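DevB protein (Vibrio cholerae O1 biovar eltor str. N16961, PDB 1Y89) probably acts as a 6-phosphogluconolactonase, hydrolysing 6-phosphogluconolactone to 6-phosphogluconate in the pentose phosphate pathway. Local coordinates at residues S16-M21 and F45-S50; D11-S16 and E226-S231; G143-L148 and K179-A184; L137-D142 and Y213-I218. One frame throughout, in Å; residues are numbered along the deposited sequence.

Contact 2 makes the longest closure: near the N terminus, 11-16 on helix 10-25 meets 226-231, at the end of 224-230, the last strand in chain order. The same helix, through shared Ser16, opens contact 1, whose shorter loop ends at 45-50 on helix 39-48. After strand 134-137 the chain enters contact 4 at 137-142 and contact 3 at 143-148. Contact 3 closes first, on helix 178-183, and contact 4 then closes around it on helix 214-217. All three lie within the span of contact 2, which touches contacts 1 and 4; no loops cross. Contacts 3 and 4 touch, centres about 8 Å apart; contacts 1 and 4 lie about 23 Å apart, on opposite sides of the chain's centre.

Contact 1. Residues S16-M21 and F45-S50; sequences SLADDM and FKLLAS. With PE5 (3,6,9,12,15,18,21,24-octaoxahexacosan-1-ol), chain F.
Helix-to-helix packing in the Rossmann-like alpha/beta fold of this family brings Ala18 of helix 10-25 against Leu47 and Leu48 of helix 39-48. The backbones are closest at Ala18 and Leu48, with CA atoms 6.3 Å apart, a short separation made possible by the small alanine side chain. The methyl CB of Ala18 meets one branch of each leucine: CD2 of Leu47 at 3.6 Å and CD2 of Leu48 at 3.8 Å. Leu47 reaches across because its CG stands anti to the backbone N (chi1 178°). Leu48 leaves its helix obliquely and turns its branched end to the contact, dividing its methyls between two partners. While CD2 lies over Ala18, CD1 of Leu48 approaches CE of Met21 at 4.1 Å. Met21, modelled as selenomethionine, is bent at chi2 (76°) and again at chi3, and its side chain crosses that of Leu48 at about a right angle. No hydrogen bond spans the segments, so the contact is purely apolar. Near the end of helix 39-48, Leu47 O receives two bonds from Ser50, one from Ser50 OG at 2.6 Å in the carbonyl plane and on a lone pair, the other from Ser50 N at 3.0 Å. Away from the leucines, Asp20 forms a salt bridge with Arg186, and its CG lies 3.7 Å from C4 of a bound polyether. Around the contact, Met21 and Leu48 both rest on Ile57, Leu48 also touches helix 80-89 at Leu88, and Leu17 and Met21 pack on Trp134 of strand 134-137.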
loop_
_atom_site.group_PDB
_atom_site.type_symbol
_atom_site.label_atom_id
_atom_site.label_comp_id
_atom_site.label_asym_id
_atom_site.label_seq_id
_atom_site.Cartn_x
_atom_site.Cartn_y
_atom_site.Cartn_z
ATOM N N SER A 16 -1.196 -11.197 -3.150
ATOM C CA SER A 16 -0.505 -9.916 -3.283
ATOM C C SER A 16 1.010 -10.127 -3.181
ATOM O O SER A 16 1.787 -9.594 -3.992
ATOM C CB SER A 16 -0.983 -8.946 -2.195
ATOM O OG SER A 16 -0.323 -7.717 -2.347
ATOM N N LEU A 17 1.435 -10.956 -2.225
ATOM C CA LEU A 17 2.858 -11.219 -2.053
ATOM C C LEU A 17 3.477 -11.951 -3.263
ATOM O O LEU A 17 4.603 -11.639 -3.678
ATOM C CB LEU A 17 3.074 -12.030 -0.778
ATOM C CG LEU A 17 2.651 -11.348 0.530
ATOM C CD1 LEU A 17 2.657 -12.370 1.696
ATOM C CD2 LEU A 17 3.565 -10.131 0.878
ATOM N N ALA A 18 2.744 -12.922 -3.803
ATOM C CA ALA A 18 3.240 -13.722 -4.924
ATOM C C ALA A 18 3.321 -12.826 -6.168
ATOM O O ALA A 18 4.254 -12.947 -6.983
ATOM C CB ALA A 18 2.281 -14.895 -5.186
ATOM N N ASP A 19 2.344 -11.928 -6.323
ATOM C CA ASP A 19 2.415 -10.999 -7.478
ATOM C C ASP A 19 3.655 -10.124 -7.380
ATOM O O ASP A 19 4.313 -9.874 -8.398
ATOM C CB ASP A 19 1.161 -10.154 -7.631
ATOM C CG ASP A 19 -0.052 -10.989 -8.071
ATOM O OD1 ASP A 19 0.140 -12.098 -8.629
ATOM O OD2 ASP A 19 -1.176 -10.519 -7.866
ATOM N N ASP A 20 3.990 -9.689 -6.170
ATOM C CA ASP A 20 5.195 -8.866 -5.979
ATOM C C ASP A 20 6.447 -9.702 -6.267
ATOM O O ASP A 20 7.368 -9.222 -6.918
ATOM C CB ASP A 20 5.252 -8.325 -4.539
ATOM C CG ASP A 20 4.393 -7.096 -4.338
ATOM O OD1 ASP A 20 3.740 -6.646 -5.299
ATOM O OD2 ASP A 20 4.355 -6.572 -3.212
HETATM N N MSE A 21 6.462 -10.949 -5.789
HETATM C CA MSE A 21 7.590 -11.860 -6.030
HETATM C C MSE A 21 7.842 -12.011 -7.544
HETATM O O MSE A 21 8.978 -11.951 -8.015
HETATM C CB MSE A 21 7.295 -13.220 -5.382
HETATM C CG MSE A 21 8.482 -14.098 -5.159
HETATM SE SE MSE A 21 9.482 -13.389 -3.598
HETATM C CE MSE A 21 8.517 -14.068 -2.196
ATOM N N PHE A 45 4.452 -20.185 0.092
ATOM C CA PHE A 45 5.241 -21.203 -0.622
ATOM C C PHE A 45 4.370 -22.108 -1.486
ATOM O O PHE A 45 4.741 -22.451 -2.604
ATOM C CB PHE A 45 6.024 -22.086 0.386
ATOM C CG PHE A 45 6.971 -21.292 1.286
ATOM C CD1 PHE A 45 7.604 -20.149 0.813
ATOM C CD2 PHE A 45 7.243 -21.725 2.585
ATOM C CE1 PHE A 45 8.481 -19.405 1.633
ATOM C CE2 PHE A 45 8.112 -20.996 3.411
ATOM C CZ PHE A 45 8.746 -19.841 2.927
ATOM N N LYS A 46 3.227 -22.534 -0.953
ATOM C CA LYS A 46 2.313 -23.364 -1.735
ATOM C C LYS A 46 1.826 -22.618 -2.968
ATOM O O LYS A 46 1.690 -23.199 -4.043
ATOM C CB LYS A 46 1.138 -23.870 -0.865
ATOM C CG LYS A 46 1.641 -24.827 0.277
ATOM C CD LYS A 46 0.502 -25.510 1.021
ATOM C CE LYS A 46 -0.169 -24.541 1.967
ATOM N NZ LYS A 46 -1.415 -25.117 2.593
ATOM N N LEU A 47 1.522 -21.337 -2.802
ATOM C CA LEU A 47 1.073 -20.551 -3.941
ATOM C C LEU A 47 2.205 -20.361 -4.974
ATOM O O LEU A 47 1.994 -20.482 -6.196
ATOM C CB LEU A 47 0.502 -19.198 -3.480
ATOM C CG LEU A 47 0.036 -18.246 -4.602
ATOM C CD1 LEU A 47 -1.048 -18.892 -5.534
ATOM C CD2 LEU A 47 -0.478 -16.927 -4.061
ATOM N N LEU A 48 3.398 -20.033 -4.488
ATOM C CA LEU A 48 4.557 -19.900 -5.369
ATOM C C LEU A 48 4.914 -21.161 -6.163
ATOM O O LEU A 48 5.478 -21.078 -7.275
ATOM C CB LEU A 48 5.788 -19.425 -4.563
ATOM C CG LEU A 48 5.653 -18.036 -3.936
ATOM C CD1 LEU A 48 6.916 -17.774 -3.055
ATOM C CD2 LEU A 48 5.492 -16.962 -5.035
ATOM N N ALA A 49 4.594 -22.318 -5.602
ATOM C CA ALA A 49 4.820 -23.602 -6.271
ATOM C C ALA A 49 3.691 -23.975 -7.243
ATOM O O ALA A 49 3.789 -24.963 -7.980
ATOM C CB ALA A 49 5.001 -24.736 -5.196
ATOM N N SER A 50 2.591 -23.227 -7.231
ATOM C CA SER A 50 1.458 -23.539 -8.113
ATOM C C SER A 50 1.643 -22.789 -9.425
ATOM O O SER A 50 2.401 -21.810 -9.497
ATOM C CB SER A 50 0.142 -23.039 -7.493
ATOM O OG SER A 50 0.114 -21.613 -7.541
HETATM O O1 PE5 F . 8.867 -3.453 -10.528
HETATM C C1 PE5 F . 9.371 -3.723 -9.212
HETATM C C2 PE5 F . 8.692 -4.955 -8.627
HETATM O O2 PE5 F . 8.404 -4.760 -7.243
HETATM C C3 PE5 F . 7.112 -5.182 -6.835
HETATM C C4 PE5 F . 6.908 -4.676 -5.428
HETATM O O3 PE5 F . 6.226 -3.427 -5.447
#

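Contact 2. Residues D11-S16 and E226-S231; sequences DAVVKS and EWYLDS
Val13 and Tyr228 pair helix 10-25 with strand 224-230, their CA atoms 7.0 Å apart, the closest CA pair between the two segments. This is a helix packed on the parallel part of the sheet in a Rossmann-like alpha/beta fold. The short segment axes pass 8.7 Å from each other with N-to-C directions at 149°, so helix and strand run roughly antiparallel. The rotamer of Val13 gives each methyl its own target. CG1, anti to the backbone N, comes to the edge of the Tyr228 ring near its plane, 4.1 Å from CD2; CG2, placed beside the backbone N, lies 4.0 Å from the carbonyl O of Leu229. In Tyr228, chi1 of -83° swings the ring toward the helix and chi2 of 59° turns its CD2-CE2 edge to it. One helical turn past Val13, Ser16 OG lies 4.0 Å from CE2 of Tyr228, again at the ring edge. A water joins the two polar ends, 2.7 Å from Ser16 OG and a short 2.5 Å from Tyr228 OH. That phenol oxygen also has a weak hydrogen bond with Arg186. At the end of the strand, Asp230 is the N-cap of helix 231-234, its OD1 bonded to Ala233 N and also to Gly193 N. Strand 224-230 lies between strands 2-7 and 186-191; Val13 also packs on Phe7 of the former, while Val14 packs on helix 39-48.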
loop_
_atom_site.group_PDB
_atom_site.type_symbol
_atom_site.label_atom_id
_atom_site.label_comp_id
_atom_site.label_asym_id
_atom_site.label_seq_id
_atom_site.Cartn_x
_atom_site.Cartn_y
_atom_site.Cartn_z
ATOM N N ASP A 11 -5.969 -15.887 1.478
ATOM C CA ASP A 11 -5.607 -16.119 0.059
ATOM C C ASP A 11 -5.186 -14.796 -0.626
ATOM O O ASP A 11 -4.241 -14.766 -1.387
ATOM C CB ASP A 11 -6.779 -16.733 -0.739
ATOM C CG ASP A 11 -6.909 -18.265 -0.565
ATOM O OD1 ASP A 11 -5.933 -18.950 -0.209
ATOM O OD2 ASP A 11 -8.005 -18.806 -0.833
ATOM N N ALA A 12 -5.924 -13.719 -0.355
ATOM C CA ALA A 12 -5.684 -12.408 -0.990
ATOM C C ALA A 12 -4.375 -11.834 -0.521
ATOM O O ALA A 12 -3.680 -11.195 -1.310
ATOM C CB ALA A 12 -6.808 -11.429 -0.647
ATOM N N VAL A 13 -4.053 -12.023 0.761
ATOM C CA VAL A 13 -2.721 -11.596 1.278
ATOM C C VAL A 13 -1.618 -12.258 0.484
ATOM O O VAL A 13 -0.721 -11.607 -0.040
ATOM C CB VAL A 13 -2.520 -11.964 2.788
ATOM C CG1 VAL A 13 -1.092 -11.632 3.202
ATOM C CG2 VAL A 13 -3.551 -11.224 3.701
ATOM N N VAL A 14 -1.668 -13.585 0.403
ATOM C CA VAL A 14 -0.565 -14.328 -0.214
ATOM C C VAL A 14 -0.502 -14.097 -1.739
ATOM O O VAL A 14 0.572 -14.064 -2.310
ATOM C CB VAL A 14 -0.658 -15.786 0.206
ATOM C CG1 VAL A 14 0.137 -16.629 -0.660
ATOM C CG2 VAL A 14 -0.153 -15.895 1.695
ATOM N N LYS A 15 -1.659 -13.893 -2.366
ATOM C CA LYS A 15 -1.727 -13.500 -3.779
ATOM C C LYS A 15 -0.969 -12.194 -4.009
ATOM O O LYS A 15 -0.200 -12.084 -4.953
ATOM C CB LYS A 15 -3.197 -13.347 -4.201
ATOM C CG LYS A 15 -3.438 -12.848 -5.665
ATOM C CD LYS A 15 -2.907 -13.900 -6.645
ATOM C CE LYS A 15 -3.358 -13.712 -8.133
ATOM N NZ LYS A 15 -3.450 -12.279 -8.584
ATOM N N SER A 16 -1.196 -11.197 -3.150
ATOM C CA SER A 16 -0.505 -9.916 -3.283
ATOM C C SER A 16 1.010 -10.127 -3.181
ATOM O O SER A 16 1.787 -9.594 -3.992
ATOM C CB SER A 16 -0.983 -8.946 -2.195
ATOM O OG SER A 16 -0.323 -7.717 -2.347
ATOM N N GLU A 226 5.711 -2.322 6.276
ATOM C CA GLU A 226 4.336 -2.690 5.964
ATOM C C GLU A 226 3.759 -3.617 6.994
ATOM O O GLU A 226 4.470 -4.478 7.555
ATOM C CB GLU A 226 4.274 -3.398 4.608
ATOM C CG GLU A 226 4.887 -2.576 3.523
ATOM C CD GLU A 226 4.845 -3.239 2.178
ATOM O OE1 GLU A 226 5.246 -4.424 2.055
ATOM O OE2 GLU A 226 4.410 -2.547 1.244
ATOM N N TRP A 227 2.451 -3.495 7.172
ATOM C CA TRP A 227 1.671 -4.430 7.946
ATOM C C TRP A 227 0.605 -5.021 7.024
ATOM O O TRP A 227 -0.236 -4.282 6.482
ATOM C CB TRP A 227 1.010 -3.704 9.136
ATOM C CG TRP A 227 2.052 -3.245 10.135
ATOM C CD1 TRP A 227 2.835 -2.145 10.059
ATOM C CD2 TRP A 227 2.455 -3.953 11.297
ATOM N NE1 TRP A 227 3.701 -2.102 11.143
ATOM C CE2 TRP A 227 3.473 -3.204 11.917
ATOM C CE3 TRP A 227 2.027 -5.142 11.895
ATOM C CZ2 TRP A 227 4.085 -3.609 13.107
ATOM C CZ3 TRP A 227 2.643 -5.545 13.092
ATOM C CH2 TRP A 227 3.660 -4.784 13.668
ATOM N N TYR A 228 0.656 -6.333 6.815
ATOM C CA TYR A 228 -0.330 -7.035 5.971
ATOM C C TYR A 228 -1.257 -7.787 6.925
ATOM O O TYR A 228 -0.795 -8.687 7.632
ATOM C CB TYR A 228 0.372 -8.081 5.081
ATOM C CG TYR A 228 0.984 -7.525 3.803
ATOM C CD1 TYR A 228 1.949 -6.532 3.845
ATOM C CD2 TYR A 228 0.601 -8.004 2.559
ATOM C CE1 TYR A 228 2.481 -6.011 2.674
ATOM C CE2 TYR A 228 1.123 -7.501 1.385
ATOM C CZ TYR A 228 2.062 -6.492 1.451
ATOM O OH TYR A 228 2.558 -5.948 0.293
ATOM N N LEU A 229 -2.537 -7.420 6.974
ATOM C CA LEU A 229 -3.457 -8.108 7.871
ATOM C C LEU A 229 -4.601 -8.688 7.060
ATOM O O LEU A 229 -4.900 -8.200 5.965
ATOM C CB LEU A 229 -4.076 -7.119 8.880
ATOM C CG LEU A 229 -3.184 -6.183 9.716
ATOM C CD1 LEU A 229 -4.059 -5.456 10.721
ATOM C CD2 LEU A 229 -2.038 -6.836 10.414
ATOM N N ASP A 230 -5.264 -9.699 7.616
ATOM C CA ASP A 230 -6.569 -10.062 7.114
ATOM C C ASP A 230 -7.624 -9.476 8.036
ATOM O O ASP A 230 -7.283 -8.895 9.082
ATOM C CB ASP A 230 -6.716 -11.588 6.916
ATOM C CG ASP A 230 -6.558 -12.391 8.206
ATOM O OD1 ASP A 230 -6.181 -11.844 9.265
ATOM O OD2 ASP A 230 -6.808 -13.612 8.146
ATOM N N SER A 231 -8.893 -9.579 7.628
ATOM C CA SER A 231 -9.992 -9.027 8.384
ATOM C C SER A 231 -9.959 -9.540 9.808
ATOM O O SER A 231 -10.153 -8.760 10.749
ATOM C CB SER A 231 -11.337 -9.404 7.727
ATOM O OG SER A 231 -11.452 -8.657 6.534
HETATM O O HOH W 1 2.333 -7.431 -1.696
#

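Contact 3. Residues G143-L148 and K179-A184. With PO4 (phosphate ion), chain C.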
loop_
_atom_site.group_PDB
_atom_site.type_symbol
_atom_site.label_atom_id
_atom_site.label_comp_id
_atom_site.label_asym_id
_atom_site.label_seq_id
_atom_site.Cartn_x
_atom_site.Cartn_y
_atom_site.Cartn_z
ATOM N N GLY A 143 4.862 -10.409 20.551
ATOM C CA GLY A 143 5.411 -9.287 19.794
ATOM C C GLY A 143 6.785 -9.533 19.156
ATOM O O GLY A 143 7.349 -8.617 18.583
ATOM N N HIS A 144 7.342 -10.749 19.249
ATOM C CA HIS A 144 8.684 -10.957 18.719
ATOM C C HIS A 144 8.621 -11.006 17.197
ATOM O O HIS A 144 7.576 -11.264 16.627
ATOM C CB HIS A 144 9.383 -12.236 19.279
ATOM C CG HIS A 144 8.983 -13.523 18.609
ATOM N ND1 HIS A 144 7.855 -14.243 18.967
ATOM C CD2 HIS A 144 9.592 -14.250 17.637
ATOM C CE1 HIS A 144 7.793 -15.359 18.249
ATOM N NE2 HIS A 144 8.842 -15.393 17.445
ATOM N N THR A 145 9.755 -10.767 16.560
ATOM C CA THR A 145 9.846 -10.945 15.112
ATOM C C THR A 145 11.235 -11.542 14.847
ATOM O O THR A 145 12.133 -11.446 15.712
ATOM C CB THR A 145 9.648 -9.608 14.365
ATOM O OG1 THR A 145 9.509 -9.859 12.965
ATOM C CG2 THR A 145 10.845 -8.634 14.602
ATOM N N ALA A 146 11.419 -12.190 13.698
ATOM C CA ALA A 146 12.604 -13.028 13.494
ATOM C C ALA A 146 12.807 -13.836 14.781
ATOM O O ALA A 146 11.843 -14.398 15.282
ATOM C CB ALA A 146 13.844 -12.152 13.163
ATOM N N SER A 147 14.030 -13.890 15.349
ATOM C CA SER A 147 14.203 -14.515 16.681
ATOM C C SER A 147 14.732 -13.476 17.672
ATOM O O SER A 147 15.626 -13.756 18.521
ATOM C CB SER A 147 15.119 -15.772 16.627
ATOM O OG SER A 147 14.347 -16.901 16.188
ATOM N N LEU A 148 14.177 -12.271 17.526
ATOM C CA LEU A 148 14.423 -11.146 18.395
ATOM C C LEU A 148 13.240 -11.080 19.346
ATOM O O LEU A 148 12.141 -10.684 18.943
ATOM C CB LEU A 148 14.493 -9.857 17.556
ATOM C CG LEU A 148 15.607 -9.872 16.497
ATOM C CD1 LEU A 148 15.525 -8.601 15.608
ATOM C CD2 LEU A 148 16.999 -10.070 17.152
ATOM N N LYS A 179 19.341 -4.278 13.299
ATOM C CA LYS A 179 20.063 -3.429 12.365
ATOM C C LYS A 179 19.849 -3.827 10.910
ATOM O O LYS A 179 19.685 -2.956 10.032
ATOM C CB LYS A 179 21.554 -3.522 12.706
ATOM C CG LYS A 179 22.464 -2.857 11.746
ATOM C CD LYS A 179 23.903 -3.024 12.323
ATOM C CE LYS A 179 24.891 -2.304 11.492
ATOM N NZ LYS A 179 26.280 -2.279 12.123
ATOM N N VAL A 180 19.876 -5.131 10.634
ATOM C CA VAL A 180 19.645 -5.567 9.248
ATOM C C VAL A 180 18.187 -5.280 8.814
ATOM O O VAL A 180 17.918 -4.816 7.682
ATOM C CB VAL A 180 19.985 -7.068 9.084
ATOM C CG1 VAL A 180 19.667 -7.549 7.666
ATOM C CG2 VAL A 180 21.504 -7.296 9.457
ATOM N N LEU A 181 17.225 -5.572 9.689
ATOM C CA LEU A 181 15.833 -5.207 9.358
ATOM C C LEU A 181 15.628 -3.722 9.090
ATOM O O LEU A 181 14.944 -3.337 8.136
ATOM C CB LEU A 181 14.860 -5.666 10.459
ATOM C CG LEU A 181 14.402 -7.112 10.486
ATOM C CD1 LEU A 181 15.541 -8.134 10.296
ATOM C CD2 LEU A 181 13.615 -7.398 11.849
ATOM N N GLN A 182 16.231 -2.887 9.927
ATOM C CA GLN A 182 16.131 -1.442 9.795
ATOM C C GLN A 182 16.789 -0.913 8.499
ATOM O O GLN A 182 16.352 0.106 7.945
ATOM C CB GLN A 182 16.769 -0.788 11.035
ATOM C CG GLN A 182 15.988 -1.017 12.343
ATOM C CD GLN A 182 16.821 -0.713 13.602
ATOM O OE1 GLN A 182 18.047 -0.840 13.589
ATOM N NE2 GLN A 182 16.146 -0.354 14.703
ATOM N N ALA A 183 17.828 -1.604 8.014
ATOM C CA ALA A 183 18.516 -1.195 6.783
ATOM C C ALA A 183 17.834 -1.594 5.472
ATOM O O ALA A 183 18.241 -1.153 4.380
ATOM C CB ALA A 183 19.967 -1.712 6.815
ATOM N N ALA A 184 16.828 -2.464 5.564
ATOM C CA ALA A 184 16.171 -3.014 4.370
ATOM C C ALA A 184 15.328 -1.975 3.619
ATOM O O ALA A 184 14.850 -0.994 4.214
ATOM C CB ALA A 184 15.338 -4.225 4.743
HETATM P P PO4 C . 8.661 -18.685 16.088
HETATM O O1 PO4 C . 9.785 -17.695 16.347
HETATM O O2 PO4 C . 7.388 -18.055 16.502
HETATM O O3 PO4 C . 8.730 -18.966 14.628
HETATM O O4 PO4 C . 8.917 -19.889 16.912
#
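Leu181 of helix 178-183 and Thr145 of the loop after strand 134-137 reach toward each other, tip to tip, and their methyls meet, with Leu148 beside them. CD2 of Leu181 lies 4.1 Å from CG2 of Thr145, and the same CD2 approaches CD1 of Leu148 at 4.4 Å. One branch of one leucine thus serves both loop residues. Thr145 can offer a methyl here because its OG1 is anti to the backbone N (chi1 -170°) and is engaged elsewhere, in a hydrogen bond to Gly138 O. The loop itself is pinched by Leu148 N donating to Thr145 O at 2.9 Å. All three touching residues are buried, yet the two segments bury just 98 Å² between them and no hydrogen bond crosses. Ala146 is looser, its CB pointing to the helix but stopping 4.9 Å short of it. The partly exposed side of the loop is polar instead. There His144 NE2 donates to O1 of a phosphate ion at 2.7 Å, with an N-H...O angle of 153° and the oxygen near the ring plane. Arg70 and Arg173 also hydrogen-bond this ion, which probably came from the crystallisation liquor; the cluster of donors is consistent with a site for a substrate phosphate. Phe149 stacks on the imidazole. Behind the contact, Leu181 continues onto Ile135 and Leu137 of strand 134-137, and Leu148 touches Ser175 of strand 172-176.

Contact 4. Residues L137-D142 and Y213-I218; sequences LGVGAD and YPAAKI. With PO4 (phosphate ion), chain E.
The methyl of Ala215 points into the fork of Val139, with CB 3.6 Å from CG2 and 3.8 Å from CG1. Val139 spreads both branches this way because CG1 is anti to the backbone N (chi1 180°) and CG2 is anti to the carbonyl carbon. The second meeting is of a ring with a backbone group: Tyr213 lies obliquely to the carbonyl of Asp142, whose O is 3.3 Å from CD1 and 3.7 Å from CE1. The far end of that ring is held by a hydrogen bond between Tyr213 OH and Gln202. Segment 137-142 runs from the last residue of strand 134-137 of the Rossmann-like sheet into a glycine-containing loop, and short helix 214-217, with Tyr213 at its N-cap position, covers one side of it. A backbone bond between Gly143 and Ala215 adds to this fit. A second phosphate ion, probably from the crystallisation liquor, sits against the loop, Ala141 N donating to its O2 at 2.8 Å and 160°. Gly140 CA is also close to this O2, at 3.4 Å. The side chain of Asp142 leaves the backbone away from the helix; its OD1 is hydrogen-bonded to His144 ND1 and lies 3.3 Å from O1 of the phosphate.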
loop_
_atom_site.group_PDB
_atom_site.type_symbol
_atom_site.label_atom_id
_atom_site.label_comp_id
_atom_site.label_asym_id
_atom_site.label_seq_id
_atom_site.Cartn_x
_atom_site.Cartn_y
_atom_site.Cartn_z
ATOM N N LEU A 137 8.315 -10.737 7.512
ATOM C CA LEU A 137 8.456 -10.919 8.958
ATOM C C LEU A 137 7.171 -11.434 9.554
ATOM O O LEU A 137 6.080 -11.176 9.009
ATOM C CB LEU A 137 8.833 -9.588 9.656
ATOM C CG LEU A 137 10.224 -9.095 9.254
ATOM C CD1 LEU A 137 10.394 -7.641 9.756
ATOM C CD2 LEU A 137 11.332 -10.015 9.876
ATOM N N GLY A 138 7.315 -12.172 10.661
ATOM C CA GLY A 138 6.195 -12.574 11.503
ATOM C C GLY A 138 6.083 -11.686 12.730
ATOM O O GLY A 138 7.034 -10.932 13.090
ATOM N N VAL A 139 4.928 -11.775 13.401
ATOM C CA VAL A 139 4.798 -11.171 14.719
ATOM C C VAL A 139 4.196 -12.189 15.693
ATOM O O VAL A 139 3.071 -12.593 15.499
ATOM C CB VAL A 139 3.907 -9.922 14.669
ATOM C CG1 VAL A 139 3.770 -9.291 16.082
ATOM C CG2 VAL A 139 4.464 -8.921 13.672
ATOM N N GLY A 140 4.942 -12.590 16.731
ATOM C CA GLY A 140 4.437 -13.580 17.670
ATOM C C GLY A 140 3.398 -12.997 18.595
ATOM O O GLY A 140 3.173 -11.763 18.603
ATOM N N ALA A 141 2.755 -13.865 19.391
ATOM C CA ALA A 141 1.758 -13.397 20.355
ATOM C C ALA A 141 2.430 -12.509 21.416
ATOM O O ALA A 141 1.748 -11.703 22.037
ATOM C CB ALA A 141 0.969 -14.607 21.029
ATOM N N ASP A 142 3.763 -12.647 21.572
ATOM C CA ASP A 142 4.592 -11.833 22.502
ATOM C C ASP A 142 5.226 -10.624 21.813
ATOM O O ASP A 142 6.035 -9.887 22.404
ATOM C CB ASP A 142 5.696 -12.705 23.124
ATOM C CG ASP A 142 6.717 -13.178 22.085
ATOM O OD1 ASP A 142 6.422 -13.111 20.858
ATOM O OD2 ASP A 142 7.800 -13.640 22.504
ATOM N N TYR A 213 7.411 -4.865 22.594
ATOM C CA TYR A 213 7.391 -5.698 21.370
ATOM C C TYR A 213 8.426 -5.292 20.323
ATOM O O TYR A 213 8.315 -4.221 19.752
ATOM C CB TYR A 213 6.006 -5.620 20.715
ATOM C CG TYR A 213 4.851 -5.864 21.641
ATOM C CD1 TYR A 213 4.931 -6.831 22.635
ATOM C CD2 TYR A 213 3.660 -5.156 21.502
ATOM C CE1 TYR A 213 3.861 -7.085 23.472
ATOM C CE2 TYR A 213 2.583 -5.391 22.343
ATOM C CZ TYR A 213 2.696 -6.372 23.324
ATOM O OH TYR A 213 1.645 -6.643 24.185
ATOM N N PRO A 214 9.397 -6.174 20.012
ATOM C CA PRO A 214 10.304 -5.881 18.900
ATOM C C PRO A 214 9.571 -5.457 17.606
ATOM O O PRO A 214 10.014 -4.513 16.930
ATOM C CB PRO A 214 11.065 -7.209 18.721
ATOM C CG PRO A 214 11.090 -7.780 20.187
ATOM C CD PRO A 214 9.749 -7.428 20.717
ATOM N N ALA A 215 8.490 -6.157 17.235
ATOM C CA ALA A 215 7.764 -5.806 15.998
ATOM C C ALA A 215 7.152 -4.399 16.036
ATOM O O ALA A 215 7.004 -3.779 14.975
ATOM C CB ALA A 215 6.670 -6.844 15.669
ATOM N N ALA A 216 6.783 -3.901 17.228
ATOM C CA ALA A 216 6.373 -2.480 17.369
ATOM C C ALA A 216 7.536 -1.478 17.195
ATOM O O ALA A 216 7.324 -0.330 16.769
ATOM C CB ALA A 216 5.705 -2.240 18.718
ATOM N N LYS A 217 8.746 -1.903 17.539
ATOM C CA LYS A 217 9.934 -1.035 17.580
ATOM C C LYS A 217 10.786 -1.009 16.316
ATOM O O LYS A 217 11.573 -0.078 16.100
ATOM C CB LYS A 217 10.844 -1.461 18.746
ATOM C CG LYS A 217 10.225 -1.262 20.110
ATOM C CD LYS A 217 11.240 -1.614 21.191
ATOM C CE LYS A 217 10.561 -1.826 22.537
ATOM N NZ LYS A 217 10.055 -0.527 23.076
ATOM N N ILE A 218 10.674 -2.044 15.494
ATOM C CA ILE A 218 11.598 -2.206 14.376
ATOM C C ILE A 218 10.928 -1.745 13.096
ATOM O O ILE A 218 9.880 -2.281 12.706
ATOM C CB ILE A 218 12.114 -3.690 14.291
ATOM C CG1 ILE A 218 13.072 -3.966 15.471
ATOM C CG2 ILE A 218 12.861 -3.926 12.966
ATOM C CD1 ILE A 218 13.375 -5.472 15.686
HETATM P P PO4 E . 4.270 -16.973 19.462
HETATM O O1 PO4 E . 4.863 -15.933 20.421
HETATM O O2 PO4 E . 3.064 -16.509 18.663
HETATM O O3 PO4 E . 5.321 -17.394 18.472
HETATM O O4 PO4 E . 3.868 -18.179 20.300
#